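Local coordinates for major capsid protein (Human herpesvirus 1, PDB 1NO7) that forms the pentons and hexons of the icosahedral capsid shell as its main building block, here represented by the protease-resistant upper domain, at residues 53-67 with 525-539. Residues are numbered along the deposited sequence; the frame is centred on the assembly and turned at random.
Sequences QLFLNAWGQRLAHGR and NFPPALRDLSRQVPL
Two short helices near the start of the VP5 upper domain, 48-56 and 60-64, pack through Leu56, Gly60 and Leu63 against the irregular segment 525-539, which holds the short, weakly bonded helix 531-534. The contact is apolar packing between parts of the chain more than 450 residues apart, and no clear hydrogen bond crosses it. Leu530 sits in the middle and splits its two methyls between the helices. Leu530 CD1 lies 4.0 Å from Leu56 CB. Leu530 CD2 rests over the start of helix 60-64, 3.5 Å from Gly60 O, and also reaches Leu63 and Ala64. Gly60 CA is 4.1 Å from Leu530 CD2.

Leu56 sends CD1 to the edge of the Phe526 ring, near the ring plane. The same methyl lies 3.8 Å from Pro527 CD, so Leu56 meets both an aromatic edge and a proline ring. Phe526 also touches Ala521 of helix 517-521. Phe55 reaches Leu539 instead. With CG anti to the backbone N (chi1 172°), its ring points an edge at the carbonyl of Leu539, and CD2 of Leu56 lies over one of its faces. Leu63 CD1 meets Leu539 CD1 at 4.3 Å. Tyr37 also touches Leu63.

Polar side chains lie at both ends. Gln53 NE2 lies 2.6 Å from the backbone O of Asn525, at an angle poor for a hydrogen bond, and 3.9 Å from Asn525 CB. The two side-chain amides do not meet; their planes are 87° apart. At the far end the Arg67 chain bends at chi2 and brings its guanidinium obliquely to Leu533, where Arg67 NH1 lies 3.9 Å from Leu533 CD2.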
ATOM      1  N   GLN A  53     -12.745  12.384  -5.788  1.00 66.43           N
ATOM      2  CA  GLN A  53     -13.821  13.376  -5.677  1.00 66.43           C
ATOM      3  C   GLN A  53     -14.834  13.197  -6.793  1.00 66.43           C
ATOM      4  O   GLN A  53     -16.043  13.203  -6.558  1.00 66.43           O
ATOM      5  CB  GLN A  53     -13.261  14.802  -5.709  1.00 96.97           C
ATOM      6  CG  GLN A  53     -13.285  15.468  -4.349  1.00 96.97           C
ATOM      7  CD  GLN A  53     -14.567  15.158  -3.592  1.00 96.97           C
ATOM      8  OE1 GLN A  53     -15.668  15.384  -4.093  1.00 96.97           O
ATOM      9  NE2 GLN A  53     -14.428  14.631  -2.382  1.00 96.97           N
ATOM     10  N   LEU A  54     -14.325  13.047  -8.008  1.00 98.68           N
ATOM     11  CA  LEU A  54     -15.163  12.832  -9.171  1.00 98.68           C
ATOM     12  C   LEU A  54     -16.126  11.692  -8.829  1.00 98.68           C
ATOM     13  O   LEU A  54     -17.253  11.640  -9.339  1.00 98.68           O
ATOM     14  CB  LEU A  54     -14.271  12.449 -10.348  1.00 91.39           C
ATOM     15  CG  LEU A  54     -14.914  12.105 -11.683  1.00 91.39           C
ATOM     16  CD1 LEU A  54     -15.767  13.278 -12.145  1.00 91.39           C
ATOM     17  CD2 LEU A  54     -13.815  11.754 -12.685  1.00 91.39           C
ATOM     18  N   PHE A  55     -15.656  10.805  -7.948  1.00 50.21           N
ATOM     19  CA  PHE A  55     -16.395   9.630  -7.466  1.00 50.21           C
ATOM     20  C   PHE A  55     -17.577  10.016  -6.564  1.00 50.21           C
ATOM     21  O   PHE A  55     -18.735   9.854  -6.955  1.00 50.21           O
ATOM     22  CB  PHE A  55     -15.402   8.706  -6.730  1.00 71.78           C
ATOM     23  CG  PHE A  55     -16.026   7.530  -5.999  1.00 71.78           C
ATOM     24  CD1 PHE A  55     -17.280   7.037  -6.338  1.00 71.78           C
ATOM     25  CD2 PHE A  55     -15.308   6.879  -4.993  1.00 71.78           C
ATOM     26  CE1 PHE A  55     -17.804   5.913  -5.685  1.00 71.78           C
ATOM     27  CE2 PHE A  55     -15.823   5.761  -4.340  1.00 71.78           C
ATOM     28  CZ  PHE A  55     -17.070   5.278  -4.686  1.00 71.78           C
ATOM     29  N   LEU A  56     -17.294  10.541  -5.374  1.00 51.93           N
ATOM     30  CA  LEU A  56     -18.359  10.925  -4.445  1.00 51.93           C
ATOM     31  C   LEU A  56     -19.334  11.976  -4.983  1.00 51.93           C
ATOM     32  O   LEU A  56     -20.223  12.431  -4.256  1.00 51.93           O
ATOM     33  CB  LEU A  56     -17.767  11.450  -3.132  1.00 41.19           C
ATOM     34  CG  LEU A  56     -16.659  10.609  -2.504  1.00 41.19           C
ATOM     35  CD1 LEU A  56     -16.358  11.126  -1.105  1.00 41.19           C
ATOM     36  CD2 LEU A  56     -17.099   9.148  -2.463  1.00 41.19           C
ATOM     37  N   ASN A  57     -19.177  12.378  -6.239  1.00 85.53           N
ATOM     38  CA  ASN A  57     -20.077  13.380  -6.785  1.00 85.53           C
ATOM     39  C   ASN A  57     -20.989  12.804  -7.845  1.00 85.53           C
ATOM     40  O   ASN A  57     -21.838  13.506  -8.388  1.00 85.53           O
ATOM     41  CB  ASN A  57     -19.286  14.563  -7.349  1.00 90.01           C
ATOM     42  CG  ASN A  57     -18.525  15.321  -6.270  1.00 90.01           C
ATOM     43  OD1 ASN A  57     -19.061  15.603  -5.193  1.00 90.01           O
ATOM     44  ND2 ASN A  57     -17.275  15.659  -6.557  1.00 90.01           N
ATOM     45  N   ALA A  58     -20.821  11.521  -8.131  1.00 82.58           N
ATOM     46  CA  ALA A  58     -21.641  10.856  -9.130  1.00 82.58           C
ATOM     47  C   ALA A  58     -22.344   9.657  -8.503  1.00 82.58           C
ATOM     48  O   ALA A  58     -23.364   9.179  -9.006  1.00 82.58           O
ATOM     49  CB  ALA A  58     -20.768  10.410 -10.301  1.00 38.55           C
ATOM     50  N   TRP A  59     -21.789   9.182  -7.394  1.00 69.24           N
ATOM     51  CA  TRP A  59     -22.343   8.039  -6.689  1.00 69.24           C
ATOM     52  C   TRP A  59     -22.841   8.454  -5.322  1.00 69.24           C
ATOM     53  O   TRP A  59     -23.056   7.613  -4.456  1.00 69.24           O
ATOM     54  CB  TRP A  59     -21.283   6.949  -6.522  1.00 47.97           C
ATOM     55  CG  TRP A  59     -20.770   6.393  -7.820  1.00 47.97           C
ATOM     56  CD1 TRP A  59     -20.068   7.060  -8.785  1.00 47.97           C
ATOM     57  CD2 TRP A  59     -20.905   5.047  -8.285  1.00 47.97           C
ATOM     58  NE1 TRP A  59     -19.751   6.210  -9.824  1.00 47.97           N
ATOM     59  CE2 TRP A  59     -20.254   4.970  -9.543  1.00 47.97           C
ATOM     60  CE3 TRP A  59     -21.515   3.895  -7.763  1.00 47.97           C
ATOM     61  CZ2 TRP A  59     -20.194   3.788 -10.287  1.00 47.97           C
ATOM     62  CZ3 TRP A  59     -21.457   2.715  -8.503  1.00 47.97           C
ATOM     63  CH2 TRP A  59     -20.799   2.673  -9.755  1.00 47.97           C
ATOM     64  N   GLY A  60     -23.012   9.755  -5.122  1.00 74.38           N
ATOM     65  CA  GLY A  60     -23.490  10.219  -3.834  1.00 74.38           C
ATOM     66  C   GLY A  60     -24.891   9.698  -3.592  1.00 74.38           C
ATOM     67  O   GLY A  60     -25.261   9.316  -2.477  1.00 74.38           O
ATOM     68  N   GLN A  61     -25.675   9.680  -4.663  1.00 68.36           N
ATOM     69  CA  GLN A  61     -27.046   9.212  -4.595  1.00 68.36           C
ATOM     70  C   GLN A  61     -27.034   7.698  -4.564  1.00 68.36           C
ATOM     71  O   GLN A  61     -27.454   7.090  -3.577  1.00 68.36           O
ATOM     72  CB  GLN A  61     -27.821   9.701  -5.815  1.00164.99           C
ATOM     73  CG  GLN A  61     -27.751  11.202  -6.003  1.00164.99           C
ATOM     74  CD  GLN A  61     -28.450  11.656  -7.261  1.00164.99           C
ATOM     75  OE1 GLN A  61     -29.660  11.479  -7.409  1.00164.99           O
ATOM     76  NE2 GLN A  61     -27.692  12.242  -8.184  1.00164.99           N
ATOM     77  N   ARG A  62     -26.541   7.101  -5.647  1.00 71.72           N
ATOM     78  CA  ARG A  62     -26.459   5.652  -5.764  1.00 71.72           C
ATOM     79  C   ARG A  62     -26.119   4.982  -4.431  1.00 71.72           C
ATOM     80  O   ARG A  62     -26.649   3.911  -4.114  1.00 71.72           O
ATOM     81  CB  ARG A  62     -25.410   5.276  -6.800  1.00 96.21           C
ATOM     82  CG  ARG A  62     -25.713   5.755  -8.200  1.00 96.21           C
ATOM     83  CD  ARG A  62     -24.488   5.551  -9.076  1.00 96.21           C
ATOM     84  NE  ARG A  62     -24.730   5.814 -10.493  1.00 96.21           N
ATOM     85  CZ  ARG A  62     -25.442   5.027 -11.297  1.00 96.21           C
ATOM     86  NH1 ARG A  62     -25.999   3.910 -10.834  1.00 96.21           N
ATOM     87  NH2 ARG A  62     -25.588   5.351 -12.576  1.00 96.21           N
ATOM     88  N   LEU A  63     -25.250   5.623  -3.649  1.00 74.87           N
ATOM     89  CA  LEU A  63     -24.817   5.089  -2.354  1.00 74.87           C
ATOM     90  C   LEU A  63     -25.801   5.284  -1.204  1.00 74.87           C
ATOM     91  O   LEU A  63     -26.251   4.316  -0.603  1.00 74.87           O
ATOM     92  CB  LEU A  63     -23.467   5.697  -1.953  1.00 64.80           C
ATOM     93  CG  LEU A  63     -22.259   5.436  -2.864  1.00 64.80           C
ATOM     94  CD1 LEU A  63     -21.117   6.351  -2.449  1.00 64.80           C
ATOM     95  CD2 LEU A  63     -21.840   3.978  -2.787  1.00 64.80           C
ATOM     96  N   ALA A  64     -26.122   6.534  -0.889  1.00 76.99           N
ATOM     97  CA  ALA A  64     -27.043   6.826   0.204  1.00 76.99           C
ATOM     98  C   ALA A  64     -28.428   6.212  -0.010  1.00 76.99           C
ATOM     99  O   ALA A  64     -29.155   5.939   0.953  1.00 76.99           O
ATOM    100  CB  ALA A  64     -27.162   8.333   0.385  1.00149.96           C
ATOM    101  N   HIS A  65     -28.786   5.998  -1.273  1.00129.94           N
ATOM    102  CA  HIS A  65     -30.082   5.424  -1.613  1.00129.94           C
ATOM    103  C   HIS A  65     -30.129   3.928  -1.320  1.00129.94           C
ATOM    104  O   HIS A  65     -30.367   3.522  -0.180  1.00129.94           O
ATOM    105  CB  HIS A  65     -30.401   5.675  -3.090  1.00166.32           C
ATOM    106  CG  HIS A  65     -31.759   5.201  -3.503  1.00166.32           C
ATOM    107  ND1 HIS A  65     -32.106   3.868  -3.536  1.00166.32           N
ATOM    108  CD2 HIS A  65     -32.863   5.885  -3.885  1.00166.32           C
ATOM    109  CE1 HIS A  65     -33.363   3.750  -3.922  1.00166.32           C
ATOM    110  NE2 HIS A  65     -33.846   4.961  -4.139  1.00166.32           N
ATOM    111  N   GLY A  66     -29.898   3.116  -2.349  1.00104.64           N
ATOM    112  CA  GLY A  66     -29.931   1.675  -2.173  1.00104.64           C
ATOM    113  C   GLY A  66     -29.059   1.194  -1.028  1.00104.64           C
ATOM    114  O   GLY A  66     -28.356   1.986  -0.404  1.00104.64           O
ATOM    115  N   ARG A  67     -29.111  -0.102  -0.735  1.00 95.62           N
ATOM    116  CA  ARG A  67     -28.291  -0.658   0.331  1.00 95.62           C
ATOM    117  C   ARG A  67     -27.213  -1.558  -0.261  1.00 95.62           C
ATOM    118  O   ARG A  67     -27.376  -2.081  -1.366  1.00 95.62           O
ATOM    119  CB  ARG A  67     -29.142  -1.455   1.318  1.00101.27           C
ATOM    120  CG  ARG A  67     -28.328  -1.989   2.472  1.00101.27           C
ATOM    121  CD  ARG A  67     -27.460  -0.871   3.010  1.00101.27           C
ATOM    122  NE  ARG A  67     -26.432  -1.332   3.932  1.00101.27           N
ATOM    123  CZ  ARG A  67     -25.474  -0.549   4.417  1.00101.27           C
ATOM    124  NH1 ARG A  67     -25.416   0.730   4.059  1.00101.27           N
ATOM    125  NH2 ARG A  67     -24.578  -1.038   5.261  1.00101.27           N
ATOM    126  N   ASN A 525     -13.027  17.935   0.596  1.00 84.98           N
ATOM    127  CA  ASN A 525     -14.375  18.064   0.030  1.00 84.98           C
ATOM    128  C   ASN A 525     -15.238  16.809   0.192  1.00 84.98           C
ATOM    129  O   ASN A 525     -15.709  16.244  -0.797  1.00 84.98           O
ATOM    130  CB  ASN A 525     -14.291  18.394  -1.463  1.00166.21           C
ATOM    131  CG  ASN A 525     -13.429  19.600  -1.747  1.00166.21           C
ATOM    132  OD1 ASN A 525     -13.646  20.675  -1.192  1.00166.21           O
ATOM    133  ND2 ASN A 525     -12.447  19.431  -2.628  1.00166.21           N
ATOM    134  N   PHE A 526     -15.465  16.379   1.429  1.00 70.83           N
ATOM    135  CA  PHE A 526     -16.261  15.181   1.654  1.00 70.83           C
ATOM    136  C   PHE A 526     -17.738  15.484   1.913  1.00 70.83           C
ATOM    137  O   PHE A 526     -18.085  16.100   2.925  1.00 70.83           O
ATOM    138  CB  PHE A 526     -15.689  14.380   2.826  1.00 59.06           C
ATOM    139  CG  PHE A 526     -16.356  13.048   3.028  1.00 59.06           C
ATOM    140  CD1 PHE A 526     -16.272  12.058   2.047  1.00 59.06           C
ATOM    141  CD2 PHE A 526     -17.101  12.794   4.180  1.00 59.06           C
ATOM    142  CE1 PHE A 526     -16.920  10.830   2.203  1.00 59.06           C
ATOM    143  CE2 PHE A 526     -17.757  11.567   4.349  1.00 59.06           C
ATOM    144  CZ  PHE A 526     -17.665  10.578   3.348  1.00 59.06           C
ATOM    145  N   PRO A 527     -18.627  15.039   1.001  1.00 75.53           N
ATOM    146  CA  PRO A 527     -20.075  15.264   1.131  1.00 75.53           C
ATOM    147  C   PRO A 527     -20.546  14.860   2.517  1.00 75.53           C
ATOM    148  O   PRO A 527     -20.579  13.679   2.847  1.00 75.53           O
ATOM    149  CB  PRO A 527     -20.671  14.374   0.043  1.00 37.25           C
ATOM    150  CG  PRO A 527     -19.596  14.382  -1.030  1.00 37.25           C
ATOM    151  CD  PRO A 527     -18.325  14.223  -0.191  1.00 37.25           C
ATOM    152  N   PRO A 528     -20.922  15.837   3.344  1.00 87.87           N
ATOM    153  CA  PRO A 528     -21.391  15.593   4.710  1.00 87.87           C
ATOM    154  C   PRO A 528     -22.561  14.606   4.766  1.00 87.87           C
ATOM    155  O   PRO A 528     -22.870  14.047   5.825  1.00 87.87           O
ATOM    156  CB  PRO A 528     -21.773  16.985   5.184  1.00 68.26           C
ATOM    157  CG  PRO A 528     -22.288  17.613   3.916  1.00 68.26           C
ATOM    158  CD  PRO A 528     -21.225  17.216   2.928  1.00 68.26           C
ATOM    159  N   ALA A 529     -23.208  14.402   3.623  1.00 49.90           N
ATOM    160  CA  ALA A 529     -24.329  13.471   3.535  1.00 49.90           C
ATOM    161  C   ALA A 529     -23.818  12.045   3.760  1.00 49.90           C
ATOM    162  O   ALA A 529     -24.296  11.331   4.648  1.00 49.90           O
ATOM    163  CB  ALA A 529     -24.990  13.581   2.166  1.00 88.59           C
ATOM    164  N   LEU A 530     -22.834  11.653   2.954  1.00 54.76           N
ATOM    165  CA  LEU A 530     -22.232  10.326   3.021  1.00 54.76           C
ATOM    166  C   LEU A 530     -21.480  10.012   4.327  1.00 54.76           C
ATOM    167  O   LEU A 530     -21.107   8.860   4.566  1.00 54.76           O
ATOM    168  CB  LEU A 530     -21.278  10.145   1.837  1.00 39.46           C
ATOM    169  CG  LEU A 530     -21.879  10.400   0.450  1.00 39.46           C
ATOM    170  CD1 LEU A 530     -20.770  10.453  -0.609  1.00 39.46           C
ATOM    171  CD2 LEU A 530     -22.886   9.303   0.123  1.00 39.46           C
ATOM    172  N   ARG A 531     -21.255  11.018   5.168  1.00 59.09           N
ATOM    173  CA  ARG A 531     -20.536  10.799   6.420  1.00 59.09           C
ATOM    174  C   ARG A 531     -21.009   9.534   7.130  1.00 59.09           C
ATOM    175  O   ARG A 531     -20.197   8.727   7.594  1.00 59.09           O
ATOM    176  CB  ARG A 531     -20.702  12.005   7.341  1.00151.78           C
ATOM    177  CG  ARG A 531     -19.990  13.249   6.846  1.00151.78           C
ATOM    178  CD  ARG A 531     -20.304  14.429   7.736  1.00151.78           C
ATOM    179  NE  ARG A 531     -19.921  14.176   9.122  1.00151.78           N
ATOM    180  CZ  ARG A 531     -20.297  14.931  10.148  1.00151.78           C
ATOM    181  NH1 ARG A 531     -21.072  15.989   9.944  1.00151.78           N
ATOM    182  NH2 ARG A 531     -19.902  14.629  11.378  1.00151.78           N
ATOM    183  N   ASP A 532     -22.325   9.358   7.191  1.00 63.59           N
ATOM    184  CA  ASP A 532     -22.936   8.199   7.844  1.00 63.59           C
ATOM    185  C   ASP A 532     -22.538   6.900   7.145  1.00 63.59           C
ATOM    186  O   ASP A 532     -21.972   5.987   7.758  1.00 63.59           O
ATOM    187  CB  ASP A 532     -24.459   8.345   7.821  1.00185.57           C
ATOM    188  CG  ASP A 532     -24.915   9.753   8.162  1.00185.57           C
ATOM    189  OD1 ASP A 532     -24.644  10.214   9.291  1.00185.57           O
ATOM    190  OD2 ASP A 532     -25.542  10.400   7.297  1.00185.57           O
ATOM    191  N   LEU A 533     -22.849   6.838   5.853  1.00 40.91           N
ATOM    192  CA  LEU A 533     -22.550   5.682   5.019  1.00 40.91           C
ATOM    193  C   LEU A 533     -21.105   5.202   5.174  1.00 40.91           C
ATOM    194  O   LEU A 533     -20.852   4.036   5.498  1.00 40.91           O
ATOM    195  CB  LEU A 533     -22.819   6.040   3.552  1.00 73.63           C
ATOM    196  CG  LEU A 533     -22.548   4.994   2.466  1.00 73.63           C
ATOM    197  CD1 LEU A 533     -21.055   4.794   2.254  1.00 73.63           C
ATOM    198  CD2 LEU A 533     -23.223   3.684   2.870  1.00 73.63           C
ATOM    199  N   SER A 534     -20.170   6.118   4.925  1.00 44.20           N
ATOM    200  CA  SER A 534     -18.727   5.861   4.995  1.00 44.20           C
ATOM    201  C   SER A 534     -18.294   5.288   6.331  1.00 44.20           C
ATOM    202  O   SER A 534     -17.288   4.577   6.414  1.00 44.20           O
ATOM    203  CB  SER A 534     -17.966   7.158   4.776  1.00 36.64           C
ATOM    204  OG  SER A 534     -18.286   8.074   5.817  1.00 36.64           O
ATOM    205  N   ARG A 535     -19.044   5.627   7.373  1.00 60.21           N
ATOM    206  CA  ARG A 535     -18.739   5.156   8.710  1.00 60.21           C
ATOM    207  C   ARG A 535     -18.893   3.646   8.815  1.00 60.21           C
ATOM    208  O   ARG A 535     -18.706   3.087   9.893  1.00 60.21           O
ATOM    209  CB  ARG A 535     -19.652   5.842   9.732  1.00101.67           C
ATOM    210  CG  ARG A 535     -18.909   6.690  10.749  1.00101.67           C
ATOM    211  CD  ARG A 535     -18.007   5.822  11.600  1.00101.67           C
ATOM    212  NE  ARG A 535     -16.931   6.582  12.229  1.00101.67           N
ATOM    213  CZ  ARG A 535     -16.036   7.304  11.559  1.00101.67           C
ATOM    214  NH1 ARG A 535     -16.086   7.374  10.233  1.00101.67           N
ATOM    215  NH2 ARG A 535     -15.079   7.946  12.216  1.00101.67           N
ATOM    216  N   GLN A 536     -19.217   2.985   7.703  1.00 51.60           N
ATOM    217  CA  GLN A 536     -19.408   1.527   7.694  1.00 51.60           C
ATOM    218  C   GLN A 536     -19.296   0.881   6.305  1.00 51.60           C
ATOM    219  O   GLN A 536     -19.617  -0.293   6.137  1.00 51.60           O
ATOM    220  CB  GLN A 536     -20.782   1.197   8.261  1.00103.30           C
ATOM    221  CG  GLN A 536     -21.895   1.826   7.452  1.00103.30           C
ATOM    222  CD  GLN A 536     -23.260   1.502   7.996  1.00103.30           C
ATOM    223  OE1 GLN A 536     -23.554   1.765   9.164  1.00103.30           O
ATOM    224  NE2 GLN A 536     -24.111   0.932   7.150  1.00103.30           N
ATOM    225  N   VAL A 537     -18.834   1.635   5.314  1.00 58.52           N
ATOM    226  CA  VAL A 537     -18.731   1.108   3.961  1.00 58.52           C
ATOM    227  C   VAL A 537     -17.516   1.586   3.159  1.00 58.52           C
ATOM    228  O   VAL A 537     -17.469   2.742   2.719  1.00 58.52           O
ATOM    229  CB  VAL A 537     -19.979   1.490   3.171  1.00 20.18           C
ATOM    230  CG1 VAL A 537     -19.880   0.966   1.731  1.00 20.18           C
ATOM    231  CG2 VAL A 537     -21.208   0.966   3.892  1.00 20.18           C
ATOM    232  N   PRO A 538     -16.523   0.699   2.949  1.00 34.91           N
ATOM    233  CA  PRO A 538     -15.317   1.044   2.185  1.00 34.91           C
ATOM    234  C   PRO A 538     -15.645   1.814   0.891  1.00 34.91           C
ATOM    235  O   PRO A 538     -16.431   1.345   0.065  1.00 34.91           O
ATOM    236  CB  PRO A 538     -14.672  -0.319   1.914  1.00 59.66           C
ATOM    237  CG  PRO A 538     -15.798  -1.310   2.145  1.00 59.66           C
ATOM    238  CD  PRO A 538     -16.512  -0.722   3.319  1.00 59.66           C
ATOM    239  N   LEU A 539     -15.029   2.989   0.721  1.00 49.47           N
ATOM    240  CA  LEU A 539     -15.267   3.842  -0.451  1.00 49.47           C
ATOM    241  C   LEU A 539     -14.266   3.745  -1.603  1.00 49.47           C
ATOM    242  O   LEU A 539     -13.974   4.756  -2.245  1.00 49.47           O
ATOM    243  CB  LEU A 539     -15.361   5.317  -0.029  1.00 36.81           C
ATOM    244  CG  LEU A 539     -16.585   5.785   0.764  1.00 36.81           C
ATOM    245  CD1 LEU A 539     -17.821   5.304   0.029  1.00 36.81           C
ATOM    246  CD2 LEU A 539     -16.555   5.257   2.212  1.00 36.81           C
TER